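Local coordinates for protein Vv2_1132 (Vibrio vulnificus CMCP6, PDB 5Y9S) that probably binds DNA and regulates transcription as a tetrameric LysR-type regulator, with a helix-turn-helix domain joined to a substrate-binding-type domain, at residues F11-D16 and Q45-W50; L18-L23 and P54-T59; A28-R33 and S38-R43; C283-T288 and A293-W298. All coordinates share one frame; numbering follows the deposited sequence.

Contacts 1, 2 and 3 lie together in the winged helix-turn-helix domain, their centres about 11 Å from one another, whereas contact 4 sits in the substrate-binding-type domain, its centre 48 to 52 Å from theirs. Helix 11-22 supplies one side of contacts 1 and 2, and helix 37-51 one side of contacts 1 and 3. Along the chain, contacts 1 and 2 interleave, contact 3 falls within the span of each, and contact 4 opens only after all three have closed. The long helix 67-90 packs against helix 11-22. The first three contacts thus build one compact DNA-binding head, and the fourth belongs to a separately folded unit.

Contact 1. Residues F11-D16 and Q45-W50; sequences FKWLED and QALEVW
Trp13 spreads its indole over the backbone of helix 37-51 at Ala46 and Leu47, and nearly all of the contact is made by this one ring. Leu47 CA stands over the six-membered ring of Trp13, 4.1 Å from its centroid, a CH-pi contact in which a backbone hydrogen meets the pi face. The far rim of the ring reaches the small side chain of Ala46, with Trp13 CZ2 3.4 Å from Ala46 CB; a methyl group suits this place because it lets the indole come down close to the helix. Leu47 runs past Trp13 in the opposite direction. Its CD1 packs 3.9 Å from Trp13 CE3, while CD2 turns to the backbone, 3.8 Å from Trp13 O. With Trp13 CG anti to its own carbonyl carbon (chi1 -67°), the indole reaches across far enough for CZ3 to touch Trp50 CB at 3.6 Å. The two indoles meet obliquely, their planes 54° apart, in neither a stack nor a T-shape. The side-chain contacts are apolar, as befits buried aromatic and aliphatic groups, and rely on shape. The short helical segments cross at -109°, with their axes 10.0 Å apart. One turn on from Trp13, Asp16 faces the helix-turn-helix pair and packs on Phe40. Phe11 and Leu14 pack on helix 67-90, and Trp50 meets Lys87 of the second subunit in a cation-pi contact, so the junction lies between the helix-turn-helix core, the long helix and the subunit interface.

Contact 2. Residues L18-L23 and P54-T59; sequences LSLMEL and PLFDRT
Leu20 carries its CG anti to the backbone N (chi1 157°) and Phe56 carries its own anti to the carbonyl carbon (chi1 -63°), and these two settings send a branched tip and a flat ring at each other from opposite directions. Leu20 CD2 sits over the middle of the Phe56 ring, 3.5 Å from its centroid and only 6° off the normal, a nearly ideal CH-pi contact. The branch point follows it over the same face, with Leu20 CG 3.6 Å from Phe56 CE1. Leucine suits this place because a methyl on a branched end can be set squarely over a ring. Met21 adds a looser touch, CB lying 4.4 Å from Phe56 CE1, before its thioether turns away toward Val73 and Leu65. At the end of the strand, Asp57 OD2 accepts from Thr59 N, an Asx turn, and also from Thr59 OG1. Phe56 belongs to strand 56-57, which pairs antiparallel with strand 64-65 in the small wing hairpin; its ring also meets Phe17 and Ile44, while Leu20 touches Ala29 and Phe40. The pair therefore joins helix 11-22 to the wing, with helices 26-32 and 37-51 packed against Leu20 and helix 37-51 also against Phe56.

Contact 3. Residues A28-R33 and S38-R43; sequences AAAKAR and SAFSRR
This is the packing of the two helices of the helix-turn-helix motif, helix 26-32 against helix 37-51, the latter in the position of the recognition helix in LysR-type regulators. A short turn separates them, and the backbones come close, Ala30 CA and Phe40 CA being 5.4 Å apart. Such nearness depends on small residues: Ala29 and Ala30 give the first helix a low surface, and the phenylalanine of the second lies on it. Phe40 CG is anti to the backbone N (chi1 -170°), which lays the ring against the first helix, with Ala29 C and Ala30 N over the centre of one face. The methyl groups grip two parts of the same side chain. Ala29 CB is 3.5 Å from Phe40 CZ at the end of the ring, and Ala30 CB is 3.5 Å from Phe40 CB at its root. Phe40 also meets Leu20 and Phe26, so it lies in the interior of the domain. Alongside this apolar patch, the aliphatic part of Arg33 leans on the ring, its CG 3.9 Å from Phe40 CE1. The Arg33 chain is bent at chi2 and chi3 and crosses Arg43 at about a right angle. The two arginines share a carboxylate: Asp16 on helix 11-22 forms salt bridges with NE of each, OD1 with Arg33 and OD2 with Arg43, and Arg33 NH1 also donates to Lys12 O. Gathered round that anion, the guanidinium planes stand 54° apart, with Arg33 NH1 3.4 Å from Arg43 NH2.

Contact 4. Residues C283-T288 and A293-W298; sequences CYRSTT and AVDQFW
Arg285 lies along the indole of Trp298, and the closely packed part of the contact is this stack together with the strand backbone beside it. The guanidinium is flat on the ring, planes 8° apart, and its CZ stands 3.6 Å from the centroid of the five-membered ring, 4° off the normal: a cation-pi contact squarely over the five-membered ring. Arg285 CG sits in the crowded position between backbone N and carbonyl carbon (chi1 85°), and the chain then runs extended to NE, so that its methylenes cover the six-membered ring before the charge reaches the pyrrole end. The distal end of that indole presses on the strand, Trp298 CH2 being 3.3 Å from Cys283 O, and Cys283 SG lies 3.8 Å from Trp298 CZ3, a polarisable sulfur beside the ring, met obliquely.

Toward the partly exposed side the fit is looser. Asp295 touches Arg285 through OD1 alone, which accepts from Arg285 NH1 at 3.1 Å in a salt bridge; the donor comes from well above the carboxylate plane, and the two flat groups are steeply turned against each other. Glu173 on strand 172-186 forms a second salt bridge, with Arg285 NE. Strand 277-286, interior to the sheet, and helix 292-300, which packs on it, are thus joined by a cation stacked on an aromatic face and paired with two acids, an environment that would be expected to favour the charged form of Arg285.

Contact 1. Residues F11-D16 and Q45-W50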
# COMPACT_ATOMS: atom_id res chain seq x y z
N PHE D 11 -5.96 0.79 -15.00
CA PHE D 11 -6.09 -0.14 -13.89
C PHE D 11 -6.08 -1.59 -14.37
O PHE D 11 -5.45 -2.45 -13.73
CB PHE D 11 -7.36 0.18 -13.11
CG PHE D 11 -7.85 -0.92 -12.22
CD1 PHE D 11 -7.34 -1.06 -10.95
CD2 PHE D 11 -8.82 -1.81 -12.66
CE1 PHE D 11 -7.79 -2.08 -10.12
CE2 PHE D 11 -9.27 -2.84 -11.84
CZ PHE D 11 -8.75 -2.97 -10.57
N LYS D 12 -6.75 -1.89 -15.49
CA LYS D 12 -6.90 -3.30 -15.82
C LYS D 12 -5.62 -3.92 -16.38
O LYS D 12 -5.53 -5.15 -16.45
CB LYS D 12 -8.08 -3.54 -16.77
CG LYS D 12 -8.37 -2.44 -17.75
CD LYS D 12 -9.63 -2.77 -18.54
CE LYS D 12 -10.89 -2.25 -17.83
NZ LYS D 12 -12.16 -2.77 -18.45
N TRP D 13 -4.62 -3.11 -16.76
CA TRP D 13 -3.28 -3.63 -17.08
C TRP D 13 -2.73 -4.50 -15.95
O TRP D 13 -2.03 -5.50 -16.20
CB TRP D 13 -2.31 -2.47 -17.31
CG TRP D 13 -2.58 -1.64 -18.53
CD1 TRP D 13 -3.42 -1.95 -19.57
CD2 TRP D 13 -2.01 -0.35 -18.84
NE1 TRP D 13 -3.39 -0.94 -20.50
CE2 TRP D 13 -2.55 0.05 -20.08
CE3 TRP D 13 -1.12 0.50 -18.19
CZ2 TRP D 13 -2.21 1.26 -20.68
CZ3 TRP D 13 -0.78 1.69 -18.79
CH2 TRP D 13 -1.32 2.06 -20.03
N LEU D 14 -3.05 -4.15 -14.71
CA LEU D 14 -2.49 -4.87 -13.57
C LEU D 14 -2.99 -6.30 -13.53
O LEU D 14 -2.20 -7.24 -13.49
CB LEU D 14 -2.84 -4.14 -12.28
CG LEU D 14 -2.42 -2.68 -12.29
CD1 LEU D 14 -2.86 -2.03 -11.00
CD2 LEU D 14 -0.93 -2.57 -12.46
N GLU D 15 -4.31 -6.49 -13.56
CA GLU D 15 -4.81 -7.86 -13.61
C GLU D 15 -4.43 -8.51 -14.93
O GLU D 15 -4.13 -9.71 -14.95
CB GLU D 15 -6.33 -7.89 -13.41
CG GLU D 15 -6.88 -6.75 -12.55
CD GLU D 15 -8.41 -6.77 -12.39
OE1 GLU D 15 -8.95 -7.84 -12.04
OE2 GLU D 15 -9.07 -5.71 -12.62
N ASP D 16 -4.40 -7.75 -16.02
CA ASP D 16 -3.85 -8.28 -17.28
C ASP D 16 -2.48 -8.87 -17.02
O ASP D 16 -2.21 -10.02 -17.37
CB ASP D 16 -3.73 -7.18 -18.33
CG ASP D 16 -5.07 -6.76 -18.89
OD1 ASP D 16 -6.05 -7.50 -18.64
OD2 ASP D 16 -5.17 -5.71 -19.56
N GLN D 45 0.93 -4.61 -24.35
CA GLN D 45 1.91 -3.76 -25.00
C GLN D 45 1.84 -2.33 -24.47
O GLN D 45 2.88 -1.73 -24.17
CB GLN D 45 1.69 -3.79 -26.52
CG GLN D 45 2.21 -2.58 -27.25
CD GLN D 45 2.22 -2.79 -28.76
OE1 GLN D 45 1.22 -3.23 -29.34
NE2 GLN D 45 3.35 -2.51 -29.41
N ALA D 46 0.63 -1.80 -24.27
CA ALA D 46 0.50 -0.48 -23.66
C ALA D 46 1.11 -0.45 -22.26
O ALA D 46 1.75 0.54 -21.88
CB ALA D 46 -0.97 -0.07 -23.60
N LEU D 47 0.91 -1.51 -21.48
CA LEU D 47 1.52 -1.57 -20.15
C LEU D 47 3.04 -1.55 -20.25
O LEU D 47 3.72 -0.93 -19.42
CB LEU D 47 1.07 -2.83 -19.41
CG LEU D 47 1.84 -3.13 -18.12
CD1 LEU D 47 1.71 -2.00 -17.08
CD2 LEU D 47 1.35 -4.41 -17.53
N GLU D 48 3.60 -2.23 -21.26
CA GLU D 48 5.06 -2.24 -21.37
C GLU D 48 5.58 -0.89 -21.86
O GLU D 48 6.57 -0.38 -21.33
CB GLU D 48 5.52 -3.39 -22.28
CG GLU D 48 5.40 -4.75 -21.54
CD GLU D 48 6.05 -5.94 -22.24
OE1 GLU D 48 6.50 -6.86 -21.53
OE2 GLU D 48 6.11 -5.97 -23.49
N VAL D 49 4.90 -0.28 -22.85
CA VAL D 49 5.22 1.08 -23.27
C VAL D 49 5.20 2.04 -22.09
O VAL D 49 6.12 2.83 -21.87
CB VAL D 49 4.25 1.55 -24.37
CG1 VAL D 49 4.48 3.03 -24.66
CG2 VAL D 49 4.43 0.71 -25.64
N TRP D 50 4.13 1.97 -21.30
CA TRP D 50 3.98 2.87 -20.16
C TRP D 50 5.11 2.71 -19.16
O TRP D 50 5.75 3.69 -18.76
CB TRP D 50 2.63 2.64 -19.49
CG TRP D 50 2.39 3.57 -18.35
CD1 TRP D 50 1.90 4.84 -18.42
CD2 TRP D 50 2.62 3.30 -16.96
NE1 TRP D 50 1.80 5.38 -17.16
CE2 TRP D 50 2.22 4.45 -16.25
CE3 TRP D 50 3.09 2.19 -16.26
CZ2 TRP D 50 2.32 4.53 -14.86
CZ3 TRP D 50 3.17 2.27 -14.89
CH2 TRP D 50 2.81 3.44 -14.20

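Contact 2. Residues L18-L23 and P54-T59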
# COMPACT_ATOMS: atom_id res chain seq x y z
N LEU D 18 -0.96 -9.78 -14.06
CA LEU D 18 -1.04 -10.96 -13.20
C LEU D 18 -1.55 -12.18 -13.98
O LEU D 18 -0.97 -13.27 -13.92
CB LEU D 18 -1.96 -10.68 -12.02
CG LEU D 18 -1.50 -9.61 -11.01
CD1 LEU D 18 -2.16 -9.79 -9.66
CD2 LEU D 18 -0.01 -9.62 -10.81
N SER D 19 -2.63 -11.98 -14.75
CA SER D 19 -3.25 -13.11 -15.45
C SER D 19 -2.29 -13.75 -16.45
O SER D 19 -2.28 -14.97 -16.59
CB SER D 19 -4.54 -12.69 -16.13
OG SER D 19 -4.86 -13.62 -17.15
N LEU D 20 -1.48 -12.95 -17.16
CA LEU D 20 -0.55 -13.58 -18.09
C LEU D 20 0.65 -14.16 -17.37
O LEU D 20 1.27 -15.10 -17.87
CB LEU D 20 -0.11 -12.60 -19.20
CG LEU D 20 1.21 -12.85 -19.92
CD1 LEU D 20 1.17 -14.13 -20.71
CD2 LEU D 20 1.52 -11.70 -20.86
N MET D 21 0.99 -13.66 -16.18
CA MET D 21 2.08 -14.27 -15.42
C MET D 21 1.72 -15.67 -14.95
O MET D 21 2.57 -16.57 -14.96
CB MET D 21 2.46 -13.39 -14.23
CG MET D 21 3.57 -13.96 -13.35
SD MET D 21 3.72 -13.08 -11.75
CE MET D 21 4.95 -14.10 -10.89
N GLU D 22 0.46 -15.89 -14.54
CA GLU D 22 0.06 -17.21 -14.06
C GLU D 22 -0.12 -18.19 -15.21
O GLU D 22 0.68 -19.12 -15.36
CB GLU D 22 -1.21 -17.12 -13.21
CG GLU D 22 -2.34 -16.24 -13.71
CD GLU D 22 -3.63 -16.43 -12.89
OE1 GLU D 22 -3.81 -17.51 -12.27
OE2 GLU D 22 -4.47 -15.50 -12.86
N LEU D 23 -1.18 -18.04 -16.01
CA LEU D 23 -1.29 -18.83 -17.23
C LEU D 23 -0.06 -18.59 -18.08
O LEU D 23 0.52 -17.51 -18.06
CB LEU D 23 -2.54 -18.45 -18.00
CG LEU D 23 -3.63 -18.12 -17.00
CD1 LEU D 23 -4.75 -17.34 -17.63
CD2 LEU D 23 -4.14 -19.44 -16.48
N PRO D 54 10.54 -4.04 -20.97
CA PRO D 54 9.76 -5.25 -21.20
C PRO D 54 9.53 -6.00 -19.89
O PRO D 54 10.46 -6.20 -19.10
CB PRO D 54 10.62 -6.05 -22.20
CG PRO D 54 12.02 -5.51 -22.04
CD PRO D 54 11.88 -4.10 -21.60
N LEU D 55 8.29 -6.36 -19.64
CA LEU D 55 7.99 -7.15 -18.45
C LEU D 55 8.07 -8.64 -18.74
O LEU D 55 8.49 -9.41 -17.87
CB LEU D 55 6.62 -6.77 -17.90
CG LEU D 55 6.55 -5.29 -17.54
CD1 LEU D 55 5.11 -4.79 -17.15
CD2 LEU D 55 7.53 -5.06 -16.41
N PHE D 56 7.69 -9.04 -19.95
CA PHE D 56 7.63 -10.44 -20.32
C PHE D 56 8.72 -10.74 -21.33
O PHE D 56 8.96 -9.96 -22.27
CB PHE D 56 6.25 -10.80 -20.88
CG PHE D 56 5.16 -10.64 -19.86
CD1 PHE D 56 4.87 -11.66 -18.96
CD2 PHE D 56 4.45 -9.46 -19.77
CE1 PHE D 56 3.87 -11.50 -17.99
CE2 PHE D 56 3.45 -9.29 -18.82
CZ PHE D 56 3.16 -10.32 -17.94
N ASP D 57 9.43 -11.83 -21.09
CA ASP D 57 10.25 -12.45 -22.12
C ASP D 57 9.29 -13.25 -22.99
O ASP D 57 8.82 -14.32 -22.60
CB ASP D 57 11.31 -13.34 -21.50
CG ASP D 57 12.35 -13.78 -22.49
OD1 ASP D 57 13.53 -13.86 -22.08
OD2 ASP D 57 11.98 -14.03 -23.67
N ARG D 58 8.97 -12.73 -24.18
CA ARG D 58 7.95 -13.40 -24.97
C ARG D 58 8.50 -14.53 -25.83
O ARG D 58 7.72 -15.34 -26.35
CB ARG D 58 7.19 -12.36 -25.82
CG ARG D 58 6.18 -11.57 -24.96
CD ARG D 58 5.46 -10.46 -25.73
NE ARG D 58 6.39 -9.49 -26.30
CZ ARG D 58 6.25 -8.93 -27.51
NH1 ARG D 58 5.22 -9.26 -28.29
NH2 ARG D 58 7.15 -8.05 -27.95
N THR D 59 9.82 -14.65 -25.96
CA THR D 59 10.41 -15.71 -26.76
C THR D 59 10.64 -16.99 -25.98
O THR D 59 11.23 -17.94 -26.52
CB THR D 59 11.72 -15.24 -27.39
OG1 THR D 59 12.71 -15.12 -26.37
CG2 THR D 59 11.52 -13.89 -28.03

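Contact 3. Residues A28-R33 and S38-R43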
# COMPACT_ATOMS: atom_id res chain seq x y z
N ALA D 28 -4.87 -18.04 -23.27
CA ALA D 28 -5.53 -18.34 -22.00
C ALA D 28 -5.71 -17.09 -21.16
O ALA D 28 -6.79 -16.86 -20.58
CB ALA D 28 -4.72 -19.38 -21.23
N ALA D 29 -4.67 -16.25 -21.09
CA ALA D 29 -4.78 -15.01 -20.33
C ALA D 29 -5.88 -14.11 -20.88
O ALA D 29 -6.60 -13.46 -20.11
CB ALA D 29 -3.43 -14.28 -20.32
N ALA D 30 -6.03 -14.05 -22.21
CA ALA D 30 -7.07 -13.19 -22.78
C ALA D 30 -8.46 -13.71 -22.45
O ALA D 30 -9.39 -12.92 -22.24
CB ALA D 30 -6.89 -13.08 -24.29
N LYS D 31 -8.65 -15.04 -22.45
CA LYS D 31 -9.94 -15.59 -22.05
C LYS D 31 -10.20 -15.32 -20.57
O LYS D 31 -11.27 -14.83 -20.20
CB LYS D 31 -9.99 -17.09 -22.35
CG LYS D 31 -10.01 -17.44 -23.84
CD LYS D 31 -10.62 -16.33 -24.70
CE LYS D 31 -9.59 -15.73 -25.67
NZ LYS D 31 -10.11 -14.49 -26.34
N ALA D 32 -9.22 -15.60 -19.72
CA ALA D 32 -9.37 -15.31 -18.30
C ALA D 32 -9.81 -13.88 -18.05
O ALA D 32 -10.54 -13.62 -17.08
CB ALA D 32 -8.07 -15.61 -17.56
N ARG D 33 -9.42 -12.93 -18.92
CA ARG D 33 -9.79 -11.53 -18.77
C ARG D 33 -10.97 -11.12 -19.66
O ARG D 33 -11.28 -9.93 -19.74
CB ARG D 33 -8.58 -10.63 -19.05
CG ARG D 33 -7.37 -10.96 -18.16
CD ARG D 33 -7.47 -10.29 -16.79
NE ARG D 33 -7.46 -8.83 -16.87
CZ ARG D 33 -8.34 -8.04 -16.27
NH1 ARG D 33 -8.25 -6.73 -16.38
NH2 ARG D 33 -9.32 -8.58 -15.56
N SER D 38 -6.67 -10.48 -29.33
CA SER D 38 -6.28 -9.17 -29.84
C SER D 38 -6.10 -8.16 -28.73
O SER D 38 -4.97 -7.77 -28.40
CB SER D 38 -7.35 -8.67 -30.82
OG SER D 38 -7.35 -7.25 -30.95
N ALA D 39 -7.24 -7.70 -28.17
CA ALA D 39 -7.19 -6.60 -27.21
C ALA D 39 -6.26 -6.90 -26.05
O ALA D 39 -5.60 -5.99 -25.54
CB ALA D 39 -8.60 -6.28 -26.70
N PHE D 40 -6.15 -8.16 -25.64
CA PHE D 40 -5.22 -8.50 -24.57
C PHE D 40 -3.80 -8.11 -24.94
O PHE D 40 -3.10 -7.44 -24.16
CB PHE D 40 -5.28 -9.97 -24.22
CG PHE D 40 -4.53 -10.30 -22.97
CD1 PHE D 40 -5.04 -9.95 -21.73
CD2 PHE D 40 -3.29 -10.92 -23.02
CE1 PHE D 40 -4.34 -10.23 -20.55
CE2 PHE D 40 -2.58 -11.20 -21.85
CZ PHE D 40 -3.11 -10.85 -20.61
N SER D 41 -3.36 -8.52 -26.14
CA SER D 41 -2.03 -8.17 -26.65
C SER D 41 -1.80 -6.68 -26.62
O SER D 41 -0.74 -6.21 -26.19
CB SER D 41 -1.87 -8.67 -28.08
OG SER D 41 -1.34 -9.97 -28.05
N ARG D 42 -2.79 -5.91 -27.08
CA ARG D 42 -2.66 -4.46 -27.11
C ARG D 42 -2.57 -3.89 -25.70
O ARG D 42 -1.86 -2.90 -25.47
CB ARG D 42 -3.83 -3.84 -27.88
CG ARG D 42 -3.58 -2.45 -28.44
CD ARG D 42 -4.59 -2.15 -29.55
NE ARG D 42 -4.32 -2.91 -30.77
CZ ARG D 42 -5.16 -3.77 -31.34
NH1 ARG D 42 -6.36 -3.99 -30.79
NH2 ARG D 42 -4.81 -4.40 -32.46
N ARG D 43 -3.24 -4.52 -24.74
CA ARG D 43 -3.17 -4.01 -23.38
C ARG D 43 -1.80 -4.27 -22.80
O ARG D 43 -1.17 -3.36 -22.25
CB ARG D 43 -4.27 -4.63 -22.52
CG ARG D 43 -5.68 -4.29 -23.03
CD ARG D 43 -6.67 -3.92 -21.93
NE ARG D 43 -6.84 -5.01 -20.99
CZ ARG D 43 -8.02 -5.50 -20.65
NH1 ARG D 43 -9.09 -4.98 -21.21
NH2 ARG D 43 -8.12 -6.50 -19.78

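Contact 4. Residues C283-T288 and A293-W298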
# COMPACT_ATOMS: atom_id res chain seq x y z
N CYS D 283 -32.75 -14.48 18.63
CA CYS D 283 -32.84 -13.69 17.42
C CYS D 283 -33.00 -12.23 17.80
O CYS D 283 -33.91 -11.88 18.57
CB CYS D 283 -34.00 -14.15 16.53
SG CYS D 283 -34.03 -13.26 14.97
N TYR D 284 -32.12 -11.38 17.28
CA TYR D 284 -32.11 -9.94 17.51
C TYR D 284 -32.57 -9.19 16.27
O TYR D 284 -32.31 -9.61 15.14
CB TYR D 284 -30.71 -9.45 17.84
CG TYR D 284 -30.24 -9.74 19.23
CD1 TYR D 284 -30.51 -8.87 20.26
CD2 TYR D 284 -29.50 -10.88 19.50
CE1 TYR D 284 -30.06 -9.12 21.54
CE2 TYR D 284 -29.04 -11.15 20.77
CZ TYR D 284 -29.33 -10.27 21.79
OH TYR D 284 -28.89 -10.53 23.06
N ARG D 285 -33.21 -8.04 16.49
CA ARG D 285 -33.61 -7.17 15.39
C ARG D 285 -33.51 -5.71 15.83
O ARG D 285 -33.36 -5.40 17.01
CB ARG D 285 -35.01 -7.50 14.90
CG ARG D 285 -36.12 -6.83 15.69
CD ARG D 285 -37.42 -6.75 14.88
NE ARG D 285 -38.59 -6.77 15.76
CZ ARG D 285 -39.83 -6.99 15.35
NH1 ARG D 285 -40.10 -7.22 14.07
NH2 ARG D 285 -40.82 -7.00 16.24
N SER D 286 -33.58 -4.81 14.85
CA SER D 286 -33.55 -3.38 15.11
C SER D 286 -34.94 -2.87 15.43
O SER D 286 -35.92 -3.22 14.77
CB SER D 286 -33.01 -2.60 13.91
OG SER D 286 -33.02 -1.21 14.20
N THR D 287 -35.02 -1.99 16.44
CA THR D 287 -36.31 -1.40 16.79
C THR D 287 -36.77 -0.39 15.74
O THR D 287 -37.98 -0.26 15.52
CB THR D 287 -36.22 -0.74 18.17
OG1 THR D 287 -35.13 0.18 18.19
CG2 THR D 287 -36.00 -1.79 19.26
N THR D 288 -35.84 0.28 15.06
CA THR D 288 -36.13 1.27 14.02
C THR D 288 -36.27 0.67 12.61
O THR D 288 -36.19 1.41 11.63
CB THR D 288 -35.05 2.35 13.98
OG1 THR D 288 -33.79 1.78 13.59
CG2 THR D 288 -34.88 3.00 15.34
N ALA D 293 -41.33 -7.55 5.13
CA ALA D 293 -40.67 -8.85 4.98
C ALA D 293 -40.02 -9.27 6.29
O ALA D 293 -40.12 -10.43 6.70
CB ALA D 293 -39.65 -8.79 3.85
N VAL D 294 -39.37 -8.34 6.98
CA VAL D 294 -38.74 -8.67 8.25
C VAL D 294 -39.80 -9.01 9.30
O VAL D 294 -39.66 -9.99 10.05
CB VAL D 294 -37.83 -7.53 8.71
CG1 VAL D 294 -37.14 -7.89 10.01
CG2 VAL D 294 -36.81 -7.25 7.64
N ASP D 295 -40.88 -8.24 9.36
CA ASP D 295 -41.94 -8.54 10.32
C ASP D 295 -42.58 -9.89 10.02
O ASP D 295 -42.74 -10.72 10.93
CB ASP D 295 -42.99 -7.43 10.32
CG ASP D 295 -42.79 -6.45 11.46
OD1 ASP D 295 -42.80 -6.90 12.64
OD2 ASP D 295 -42.59 -5.24 11.18
N GLN D 296 -42.92 -10.16 8.76
CA GLN D 296 -43.51 -11.45 8.44
C GLN D 296 -42.61 -12.58 8.91
O GLN D 296 -43.09 -13.59 9.46
CB GLN D 296 -43.77 -11.58 6.94
CG GLN D 296 -44.94 -10.76 6.43
CD GLN D 296 -45.04 -10.81 4.91
OE1 GLN D 296 -44.13 -11.29 4.24
NE2 GLN D 296 -46.15 -10.31 4.37
N PHE D 297 -41.30 -12.43 8.74
CA PHE D 297 -40.36 -13.42 9.25
C PHE D 297 -40.38 -13.48 10.77
O PHE D 297 -40.48 -14.56 11.35
CB PHE D 297 -38.94 -13.10 8.76
CG PHE D 297 -37.98 -14.24 8.94
CD1 PHE D 297 -37.46 -14.53 10.19
CD2 PHE D 297 -37.60 -15.02 7.86
CE1 PHE D 297 -36.57 -15.58 10.35
CE2 PHE D 297 -36.71 -16.06 8.02
CZ PHE D 297 -36.20 -16.34 9.27
N TRP D 298 -40.27 -12.32 11.42
CA TRP D 298 -40.18 -12.29 12.87
C TRP D 298 -41.45 -12.84 13.52
O TRP D 298 -41.38 -13.66 14.45
CB TRP D 298 -39.91 -10.86 13.34
CG TRP D 298 -39.81 -10.70 14.80
CD1 TRP D 298 -40.85 -10.59 15.69
CD2 TRP D 298 -38.61 -10.60 15.58
NE1 TRP D 298 -40.36 -10.44 16.97
CE2 TRP D 298 -38.99 -10.45 16.93
CE3 TRP D 298 -37.25 -10.63 15.26
CZ2 TRP D 298 -38.06 -10.32 17.96
CZ3 TRP D 298 -36.32 -10.50 16.29
CH2 TRP D 298 -36.73 -10.36 17.62